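Long-range contacts in transcription antitermination protein NusB (Thermotoga maritima, PDB 1TZV), which probably binds the boxA antiterminator RNA of ribosomal RNA operons and takes part in transcription antitermination, exchanging between monomer and homodimer with a preference for the monomer: residues A[59-64]-A[84-89]; A[102-107]-A[126-131]; A[48-53]-A[89-94]. All coordinates share one frame; numbering follows the deposited sequence. Where two conformers were deposited one is given.

Interaction 1 of 3, residues A[59-64]-A[84-89]; sequences SMIDDL and VLRLAT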
loop_
_atom_site.group_PDB
_atom_site.type_symbol
_atom_site.label_atom_id
_atom_site.label_comp_id
_atom_site.label_asym_id
_atom_site.label_seq_id
_atom_site.Cartn_x
_atom_site.Cartn_y
_atom_site.Cartn_z
ATOM N N SER A 59 -9.827 0.838 -9.005
ATOM C CA SER A 59 -9.975 0.021 -10.207
ATOM C C SER A 59 -8.710 0.010 -11.046
ATOM O O SER A 59 -8.266 -1.049 -11.498
ATOM C CB SER A 59 -11.140 0.531 -11.063
ATOM O OG SER A 59 -12.370 0.367 -10.387
ATOM N N MET A 60 -8.138 1.185 -11.280
ATOM C CA MET A 60 -6.929 1.274 -12.079
ATOM C C MET A 60 -5.771 0.545 -11.385
ATOM O O MET A 60 -4.988 -0.143 -12.025
ATOM C CB MET A 60 -6.592 2.748 -12.329
ATOM C CG MET A 60 -5.298 2.994 -13.073
ATOM S SD MET A 60 -3.909 3.005 -11.930
ATOM C CE MET A 60 -4.079 4.599 -11.210
ATOM N N ILE A 61 -5.674 0.692 -10.067
ATOM C CA ILE A 61 -4.606 0.037 -9.302
ATOM C C ILE A 61 -4.760 -1.491 -9.356
ATOM O O ILE A 61 -3.797 -2.213 -9.660
ATOM C CB ILE A 61 -4.606 0.543 -7.829
ATOM C CG1 ILE A 61 -4.098 1.983 -7.783
ATOM C CG2 ILE A 61 -3.736 -0.340 -6.949
ATOM C CD1 ILE A 61 -4.371 2.662 -6.465
ATOM N N ASP A 62 -5.963 -1.992 -9.075
ATOM C CA ASP A 62 -6.200 -3.434 -9.107
ATOM C C ASP A 62 -5.964 -4.008 -10.506
ATOM O O ASP A 62 -5.341 -5.060 -10.657
ATOM C CB ASP A 62 -7.637 -3.757 -8.666
ATOM C CG ASP A 62 -7.823 -3.674 -7.170
ATOM O OD1 ASP A 62 -6.856 -3.357 -6.441
ATOM O OD2 ASP A 62 -8.967 -3.938 -6.702
ATOM N N ASP A 63 -6.461 -3.303 -11.520
ATOM C CA ASP A 63 -6.300 -3.725 -12.911
ATOM C C ASP A 63 -4.824 -3.820 -13.285
ATOM O O ASP A 63 -4.408 -4.744 -13.981
ATOM C CB ASP A 63 -7.044 -2.741 -13.835
ATOM C CG ASP A 63 -6.335 -2.506 -15.170
ATOM O OD1 ASP A 63 -7.033 -2.467 -16.203
ATOM O OD2 ASP A 63 -5.098 -2.335 -15.198
ATOM N N LEU A 64 -4.034 -2.865 -12.817
ATOM C CA LEU A 64 -2.609 -2.848 -13.115
ATOM C C LEU A 64 -1.909 -4.031 -12.418
ATOM O O LEU A 64 -1.144 -4.761 -13.043
ATOM C CB LEU A 64 -1.985 -1.523 -12.668
ATOM C CG LEU A 64 -0.463 -1.410 -12.872
ATOM C CD1 LEU A 64 -0.087 -1.694 -14.327
ATOM C CD2 LEU A 64 0.001 -0.035 -12.454
ATOM N N VAL A 84 -1.140 -4.901 0.504
ATOM C CA VAL A 84 0.228 -4.395 0.435
ATOM C C VAL A 84 0.476 -4.031 -1.046
ATOM O O VAL A 84 1.069 -2.980 -1.335
ATOM C CB VAL A 84 1.260 -5.456 0.879
ATOM C CG1 VAL A 84 2.692 -5.047 0.425
ATOM C CG2 VAL A 84 1.224 -5.581 2.388
ATOM N N LEU A 85 0.041 -4.855 -1.988
ATOM C CA LEU A 85 0.253 -4.536 -3.398
ATOM C C LEU A 85 -0.496 -3.271 -3.794
ATOM O O LEU A 85 0.037 -2.421 -4.520
ATOM C CB LEU A 85 -0.143 -5.724 -4.285
ATOM C CG LEU A 85 0.818 -6.919 -4.188
ATOM C CD1 LEU A 85 0.236 -8.100 -4.979
ATOM C CD2 LEU A 85 2.210 -6.560 -4.737
ATOM N N ARG A 86 -1.724 -3.097 -3.321
ATOM C CA ARG A 86 -2.485 -1.882 -3.632
ATOM C C ARG A 86 -1.778 -0.641 -3.083
ATOM O O ARG A 86 -1.605 0.365 -3.790
ATOM C CB ARG A 86 -3.895 -1.938 -3.025
ATOM C CG ARG A 86 -4.835 -2.862 -3.741
ATOM C CD ARG A 86 -6.037 -3.125 -2.869
ATOM N NE ARG A 86 -7.143 -3.648 -3.669
ATOM C CZ ARG A 86 -8.244 -4.192 -3.153
ATOM N NH1 ARG A 86 -9.216 -4.601 -3.958
ATOM N NH2 ARG A 86 -8.342 -4.370 -1.839
ATOM N N LEU A 87 -1.372 -0.707 -1.824
ATOM C CA LEU A 87 -0.701 0.403 -1.154
ATOM C C LEU A 87 0.615 0.783 -1.839
ATOM O O LEU A 87 0.890 1.969 -2.107
ATOM C CB LEU A 87 -0.459 0.026 0.318
ATOM C CG LEU A 87 0.364 0.959 1.216
ATOM C CD1 LEU A 87 -0.077 2.402 1.057
ATOM C CD2 LEU A 87 0.198 0.510 2.663
ATOM N N ALA A 88 1.438 -0.216 -2.122
ATOM C CA ALA A 88 2.721 0.018 -2.781
ATOM C C ALA A 88 2.548 0.537 -4.206
ATOM O O ALA A 88 3.338 1.394 -4.640
ATOM C CB ALA A 88 3.561 -1.278 -2.800
ATOM N N THR A 89 1.567 0.032 -4.955
ATOM C CA THR A 89 1.345 0.491 -6.332
ATOM C C THR A 89 0.896 1.952 -6.292
ATOM O O THR A 89 1.379 2.782 -7.082
ATOM C CB THR A 89 0.320 -0.419 -7.039
ATOM O OG1 THR A 89 0.876 -1.735 -7.112
ATOM C CG2 THR A 89 0.040 0.049 -8.487
#

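Interaction 2 of 3, residues A[102-107]-A[126-131]; sequences VTIDEA and ILDRIA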
loop_
_atom_site.group_PDB
_atom_site.type_symbol
_atom_site.label_atom_id
_atom_site.label_comp_id
_atom_site.label_asym_id
_atom_site.label_seq_id
_atom_site.Cartn_x
_atom_site.Cartn_y
_atom_site.Cartn_z
ATOM N N VAL A 102 12.601 2.372 -1.740
ATOM C CA VAL A 102 11.964 2.547 -0.437
ATOM C C VAL A 102 10.545 1.963 -0.454
ATOM O O VAL A 102 10.134 1.236 0.466
ATOM C CB VAL A 102 11.918 4.041 -0.032
ATOM C CG1 VAL A 102 11.023 4.241 1.161
ATOM C CG2 VAL A 102 13.320 4.523 0.308
ATOM N N THR A 103 9.789 2.252 -1.498
ATOM C CA THR A 103 8.437 1.729 -1.605
ATOM C C THR A 103 8.484 0.215 -1.596
ATOM O O THR A 103 7.740 -0.438 -0.852
ATOM C CB THR A 103 7.771 2.210 -2.898
ATOM O OG1 THR A 103 7.564 3.623 -2.803
ATOM C CG2 THR A 103 6.423 1.502 -3.117
ATOM N N ILE A 104 9.358 -0.378 -2.391
ATOM C CA ILE A 104 9.400 -1.830 -2.460
ATOM C C ILE A 104 9.900 -2.466 -1.162
ATOM O O ILE A 104 9.271 -3.391 -0.636
ATOM C CB ILE A 104 10.241 -2.288 -3.682
ATOM C CG1 ILE A 104 9.571 -1.788 -4.969
ATOM C CG2 ILE A 104 10.391 -3.799 -3.686
ATOM C CD1 ILE A 104 10.332 -2.149 -6.231
ATOM N N ASP A 105 11.000 -1.969 -0.619
ATOM C CA ASP A 105 11.539 -2.529 0.609
ATOM C C ASP A 105 10.539 -2.448 1.765
ATOM O O ASP A 105 10.374 -3.398 2.528
ATOM C CB ASP A 105 12.839 -1.812 1.022
ATOM C CG ASP A 105 14.022 -2.158 0.129
ATOM O OD1 ASP A 105 15.112 -1.583 0.357
ATOM O OD2 ASP A 105 13.876 -2.990 -0.788
ATOM N N GLU A 106 9.865 -1.316 1.914
ATOM C CA GLU A 106 8.904 -1.169 3.003
ATOM C C GLU A 106 7.677 -2.043 2.807
ATOM O O GLU A 106 7.122 -2.576 3.767
ATOM C CB GLU A 106 8.466 0.286 3.139
ATOM C CG GLU A 106 9.553 1.207 3.623
ATOM C CD GLU A 106 10.246 0.669 4.848
ATOM O OE1 GLU A 106 9.545 0.214 5.770
ATOM O OE2 GLU A 106 11.490 0.704 4.895
ATOM N N ALA A 107 7.259 -2.201 1.561
ATOM C CA ALA A 107 6.078 -3.010 1.260
ATOM C C ALA A 107 6.419 -4.463 1.629
ATOM O O ALA A 107 5.605 -5.174 2.223
ATOM C CB ALA A 107 5.738 -2.913 -0.211
ATOM N N ILE A 126 6.459 -9.169 -7.704
ATOM C CA ILE A 126 5.429 -8.418 -8.402
ATOM C C ILE A 126 5.770 -6.932 -8.456
ATOM O O ILE A 126 5.680 -6.298 -9.513
ATOM C CB ILE A 126 4.061 -8.577 -7.721
ATOM C CG1 ILE A 126 3.646 -10.045 -7.749
ATOM C CG2 ILE A 126 3.019 -7.713 -8.409
ATOM C CD1 ILE A 126 2.315 -10.268 -7.139
ATOM N N LEU A 127 6.159 -6.368 -7.324
ATOM C CA LEU A 127 6.489 -4.949 -7.300
ATOM C C LEU A 127 7.706 -4.580 -8.150
ATOM O O LEU A 127 7.713 -3.502 -8.757
ATOM C CB LEU A 127 6.664 -4.454 -5.873
ATOM C CG LEU A 127 5.376 -4.477 -5.025
ATOM C CD1 LEU A 127 5.710 -4.046 -3.622
ATOM C CD2 LEU A 127 4.302 -3.561 -5.613
ATOM N N ASP A 128 8.726 -5.436 -8.208
ATOM C CA ASP A 128 9.893 -5.130 -9.044
ATOM C C ASP A 128 9.425 -5.014 -10.486
ATOM O O ASP A 128 9.869 -4.122 -11.225
ATOM C CB ASP A 128 10.954 -6.238 -8.969
ATOM C CG ASP A 128 11.844 -6.130 -7.751
ATOM O OD1 ASP A 128 12.643 -7.072 -7.550
ATOM O OD2 ASP A 128 11.773 -5.138 -6.995
ATOM N N ARG A 129 8.533 -5.907 -10.903
ATOM C CA ARG A 129 8.016 -5.899 -12.264
ATOM C C ARG A 129 7.149 -4.667 -12.528
ATOM O O ARG A 129 7.264 -4.021 -13.576
ATOM C CB ARG A 129 7.252 -7.206 -12.539
ATOM C CG ARG A 129 8.172 -8.433 -12.651
ATOM C CD ARG A 129 7.425 -9.764 -12.455
ATOM N NE ARG A 129 6.435 -10.009 -13.499
ATOM C CZ ARG A 129 5.323 -10.728 -13.351
ATOM N NH1 ARG A 129 4.498 -10.882 -14.376
ATOM N NH2 ARG A 129 5.011 -11.272 -12.177
ATOM N N ILE A 130 6.277 -4.312 -11.592
ATOM C CA ILE A 130 5.446 -3.131 -11.783
ATOM C C ILE A 130 6.316 -1.874 -11.845
ATOM O O ILE A 130 6.098 -1.003 -12.698
ATOM C CB ILE A 130 4.417 -2.965 -10.634
ATOM C CG1 ILE A 130 3.376 -4.084 -10.710
ATOM C CG2 ILE A 130 3.751 -1.589 -10.701
ATOM C CD1 ILE A 130 2.475 -4.164 -9.472
ATOM N N ALA A 131 7.299 -1.785 -10.958
ATOM C CA ALA A 131 8.168 -0.610 -10.906
ATOM C C ALA A 131 9.016 -0.436 -12.157
ATOM O O ALA A 131 9.167 0.687 -12.664
ATOM C CB ALA A 131 9.073 -0.682 -9.678
#

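Interaction 3 of 3, residues A[48-53]-A[89-94]; sequences RRYIRG and TYELLF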
loop_
_atom_site.group_PDB
_atom_site.type_symbol
_atom_site.label_atom_id
_atom_site.label_comp_id
_atom_site.label_asym_id
_atom_site.label_seq_id
_atom_site.Cartn_x
_atom_site.Cartn_y
_atom_site.Cartn_z
ATOM N N ARG A 48 -4.369 10.215 5.258
ATOM C CA ARG A 48 -5.641 10.562 4.624
ATOM C C ARG A 48 -5.497 10.691 3.092
ATOM O O ARG A 48 -6.370 10.234 2.338
ATOM C CB ARG A 48 -6.199 11.872 5.230
ATOM C CG ARG A 48 -6.677 11.687 6.649
ATOM C CD ARG A 48 -6.955 13.023 7.358
ATOM N NE ARG A 48 -7.401 12.760 8.719
ATOM C CZ ARG A 48 -7.131 13.539 9.766
ATOM N NH1 ARG A 48 -7.575 13.203 10.967
ATOM N NH2 ARG A 48 -6.422 14.642 9.600
ATOM N N ARG A 49 -4.417 11.316 2.628
ATOM C CA ARG A 49 -4.192 11.469 1.197
ATOM C C ARG A 49 -4.035 10.073 0.552
ATOM O O ARG A 49 -4.595 9.794 -0.521
ATOM C CB ARG A 49 -2.939 12.323 0.928
ATOM C CG ARG A 49 -2.671 12.527 -0.546
ATOM C CD ARG A 49 -1.406 13.360 -0.831
ATOM N NE ARG A 49 -0.181 12.680 -0.413
ATOM C CZ ARG A 49 0.473 12.951 0.711
ATOM N NH1 ARG A 49 1.569 12.274 1.019
ATOM N NH2 ARG A 49 0.050 13.913 1.520
ATOM N N TYR A 50 -3.248 9.214 1.200
ATOM C CA TYR A 50 -3.055 7.841 0.707
ATOM C C TYR A 50 -4.388 7.092 0.575
ATOM O O TYR A 50 -4.697 6.520 -0.476
ATOM C CB TYR A 50 -2.153 7.028 1.661
ATOM C CG TYR A 50 -0.655 7.084 1.404
ATOM C CD1 TYR A 50 0.047 8.295 1.487
ATOM C CD2 TYR A 50 0.071 5.917 1.123
ATOM C CE1 TYR A 50 1.434 8.332 1.313
ATOM C CE2 TYR A 50 1.456 5.955 0.940
ATOM C CZ TYR A 50 2.126 7.155 1.046
ATOM O OH TYR A 50 3.497 7.161 0.941
ATOM N N ILE A 51 -5.164 7.085 1.651
ATOM C CA ILE A 51 -6.437 6.367 1.630
ATOM C C ILE A 51 -7.378 6.933 0.573
ATOM O O ILE A 51 -8.018 6.181 -0.158
ATOM C CB ILE A 51 -7.066 6.359 3.040
ATOM C CG1 ILE A 51 -6.344 5.311 3.902
ATOM C CG2 ILE A 51 -8.574 6.080 2.968
ATOM C CD1 ILE A 51 -6.466 3.849 3.392
ATOM N N ARG A 52 -7.451 8.255 0.447
ATOM C CA ARG A 52 -8.333 8.814 -0.575
ATOM C C ARG A 52 -7.814 8.495 -1.970
ATOM O O ARG A 52 -8.604 8.227 -2.879
ATOM C CB ARG A 52 -8.504 10.316 -0.373
ATOM C CG ARG A 52 -9.430 10.595 0.803
ATOM C CD ARG A 52 -9.634 12.070 1.078
ATOM N NE ARG A 52 -10.377 12.763 0.027
ATOM C CZ ARG A 52 -10.720 14.049 0.110
ATOM N NH1 ARG A 52 -10.379 14.736 1.189
ATOM N NH2 ARG A 52 -11.386 14.636 -0.873
ATOM N N GLY A 53 -6.489 8.495 -2.127
ATOM C CA GLY A 53 -5.885 8.186 -3.412
ATOM C C GLY A 53 -6.106 6.746 -3.835
ATOM O O GLY A 53 -6.341 6.451 -5.005
ATOM N N THR A 89 1.567 0.032 -4.955
ATOM C CA THR A 89 1.345 0.491 -6.332
ATOM C C THR A 89 0.896 1.952 -6.292
ATOM O O THR A 89 1.379 2.782 -7.082
ATOM C CB THR A 89 0.320 -0.419 -7.039
ATOM O OG1 THR A 89 0.876 -1.735 -7.112
ATOM C CG2 THR A 89 0.040 0.049 -8.487
ATOM N N TYR A 90 0.010 2.295 -5.365
ATOM C CA TYR A 90 -0.425 3.668 -5.214
ATOM C C TYR A 90 0.791 4.549 -4.934
ATOM O O TYR A 90 0.981 5.599 -5.558
ATOM C CB TYR A 90 -1.407 3.794 -4.038
ATOM C CG TYR A 90 -1.581 5.237 -3.616
ATOM C CD1 TYR A 90 -2.361 6.126 -4.383
ATOM C CD2 TYR A 90 -0.839 5.761 -2.558
ATOM C CE1 TYR A 90 -2.371 7.495 -4.104
ATOM C CE2 TYR A 90 -0.842 7.134 -2.274
ATOM C CZ TYR A 90 -1.607 7.982 -3.059
ATOM O OH TYR A 90 -1.565 9.343 -2.829
ATOM N N GLU A 91 1.623 4.142 -3.983
ATOM C CA GLU A 91 2.781 4.934 -3.618
ATOM C C GLU A 91 3.752 5.082 -4.794
ATOM O O GLU A 91 4.262 6.190 -5.055
ATOM C CB GLU A 91 3.473 4.310 -2.398
ATOM C CG GLU A 91 4.543 5.194 -1.814
ATOM C CD GLU A 91 5.115 4.603 -0.546
ATOM O OE1 GLU A 91 6.120 3.865 -0.639
ATOM O OE2 GLU A 91 4.563 4.857 0.531
ATOM N N LEU A 92 4.010 3.991 -5.492
ATOM C CA LEU A 92 4.885 3.993 -6.669
ATOM C C LEU A 92 4.409 5.009 -7.726
ATOM O O LEU A 92 5.191 5.828 -8.247
ATOM C CB LEU A 92 4.854 2.613 -7.312
ATOM C CG LEU A 92 6.022 1.706 -7.657
ATOM C CD1 LEU A 92 5.755 0.304 -7.112
ATOM C CD2 LEU A 92 6.162 1.649 -9.167
ATOM N N LEU A 93 3.123 4.967 -8.047
ATOM C CA LEU A 93 2.577 5.831 -9.086
ATOM C C LEU A 93 2.318 7.273 -8.715
ATOM O O LEU A 93 2.545 8.174 -9.538
ATOM C CB LEU A 93 1.251 5.255 -9.585
ATOM C CG LEU A 93 1.258 3.886 -10.248
ATOM C CD1 LEU A 93 -0.185 3.421 -10.426
ATOM C CD2 LEU A 93 1.990 3.977 -11.581
ATOM N N PHE A 94 1.871 7.508 -7.489
ATOM C CA PHE A 94 1.419 8.829 -7.080
ATOM C C PHE A 94 2.179 9.639 -6.069
ATOM O O PHE A 94 1.976 10.856 -5.972
ATOM C CB PHE A 94 -0.030 8.699 -6.599
ATOM C CG PHE A 94 -0.967 8.199 -7.655
ATOM C CD1 PHE A 94 -1.392 9.047 -8.669
ATOM C CD2 PHE A 94 -1.398 6.876 -7.670
ATOM C CE1 PHE A 94 -2.235 8.583 -9.681
ATOM C CE2 PHE A 94 -2.238 6.402 -8.674
ATOM C CZ PHE A 94 -2.656 7.259 -9.687
#

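Interaction 1 of 3, residues A[59-64]-A[84-89]
Residues I61 and R86 mark the nearest backbone approach of segments 59-64 and 84-89, whose axes pass 9.7 Å apart with N-to-C directions at 111°, a steep angle. This is a helix-helix crossing of the all-helical NusB fold, between helices 58-66 and 79-94, and it combines an apolar interior with a salt bridge toward its margin. On the inner side, I61 turns its CG2 methyl over the backbone of R86, 3.9 Å from R86 CA, and the same methyl also touches T89. L64 adds its CD2 methyl, which meets T89 CG2 at 4.0 Å. The T89 methyl faces these neighbours because its hydroxyl is turned back along its own helix: with OG1 beside the backbone N, it donates to L85 O. That carbonyl also accepts from T89 N, and the two donors arrive from opposite faces of its plane. Helix 117-134 packs nearby, with I130 against T89 and H134 against L64.

At the margin, R86 reaches out extended from CG to NE and holds D62 side-on, one nitrogen to each carboxylate oxygen. The two planar groups lie only 14° apart, which lets both bonds run almost straight. R86 NH1 donates to D62 OD2 over 2.8 Å, somewhat out of the carboxylate plane; R86 NE donates over 2.8 Å to the syn lone pair of D62 OD1, with an N-H...O angle of 175°.

Interaction 2 of 3, residues A[102-107]-A[126-131]
The carboxylate of D128 is the one flat side-chain group that touches across this contact, and it meets an aliphatic partner: D128 OD2 lies 3.4 Å from the CD1 methyl of I104 and more loosely against the CG2 methyl. The two side chains cross at about a right angle, with the acid at the partly exposed margin of an otherwise buried interface. No ring takes part, and the remaining side-chain to side-chain contacts are aliphatic.

Helices 100-114 and 117-134, consecutive in the chain, form a nearly antiparallel hairpin here; the axes of segments 102-107 and 126-131 lie 10.2 Å apart with directions at 164°. I104 is the central side chain. With CG1 beside the backbone N (chi1 -62°) and CD1 extended beyond it, the residue slides past L127 in the opposite sense, bringing I104 CG1 to 4.0 Å from L127 CB. Its CD1 tip goes on to touch the methyl of A131, one turn further along the partner helix. One turn along from I104, the small side chain of A107 admits the leucine branch, with A107 CB 3.6 Å from L127 CD1. Helix 79-94 flanks the hairpin, V84 touching A107 and A88 touching L127.

Cutting I104 back to an alanine here removes CG1, CG2 and CD1, and is likely to leave L127 CB and the A131 methyl without their apolar neighbour.

With no polar bond linking the two segments, their association rests mainly on van der Waals packing, which probably governs the spacing more than charge does.

Interaction 3 of 3, residues A[48-53]-A[89-94]
Aromatic packing carries most of this contact, in which Y50 and Y90 bring helix 41-56 against helix 79-94; the axes of segments 48-53 and 89-94 lie 10.5 Å apart with directions at 100°. In the NusB fold this contact joins the N-terminal helices to the C-terminal helical bundle. The rings are oblique to each other, planes 58° apart and centroids separated by 5.1 Å. Y90 CE2 comes over one face of the Y50 ring, near its rim, and lies 3.7 Å from Y50 CG. Y90 CG stands anti to the backbone N, which sends the ring across to helix 41-56, where Y50 O sits over the centre of one face.

Backbone packing supplies the second element. Y90 CE1 rests 3.6 Å from G53 CA, at the point where the backbones of the two segments are nearest. A beta carbon on G53 would stand only 2.4 Å from Y90 CE1, so the missing side chain is what lets the tyrosine lie so close to the helix.

Polar bonds complete the contact. Y50 OH donates to E91 OE2 over 2.6 Å. The acceptor lies at the edge of the tyrosine ring, whereas the ring and carboxylate planes are nearly perpendicular, and the hydroxyl meets OE2 on its anti side, 29° out of the carboxylate plane. The same oxygen forms a salt bridge with R9 of helix 5-19. At the other end, Y90 OH is hydrogen-bonded to E95, whose carboxylate also pairs with R49 NE.

With T103 at its other oxygen, the buried E91 carboxylate has a tyrosine, an arginine and a threonine as partners; the positive charge of R9 is likely to favour its ionised form, and the three bonds together restrict its rotation.

Helix 79-94 is the common element: interactions 1 and 3 both use it, their centres about 9 Å apart, sharing T89, which touches its partner segment only in interaction 1. Interaction 1 is nested within the chain segment that interaction 3 closes. Their packing is continuous, with M60 CE 3.4 Å from F94 CZ and I61 against Y90. The hairpin of interaction 2 follows in sequence, its centre about 11 Å from that of interaction 1, and adjoins it where L85 CD1 lies 3.7 Å from I126 CD1. Interactions 2 and 3, about 14 Å apart, are connected by a probable hydrogen bond of 2.6 Å between T103 OG1 and E91 OE1. The three contacts adjoin one another around helix 79-94.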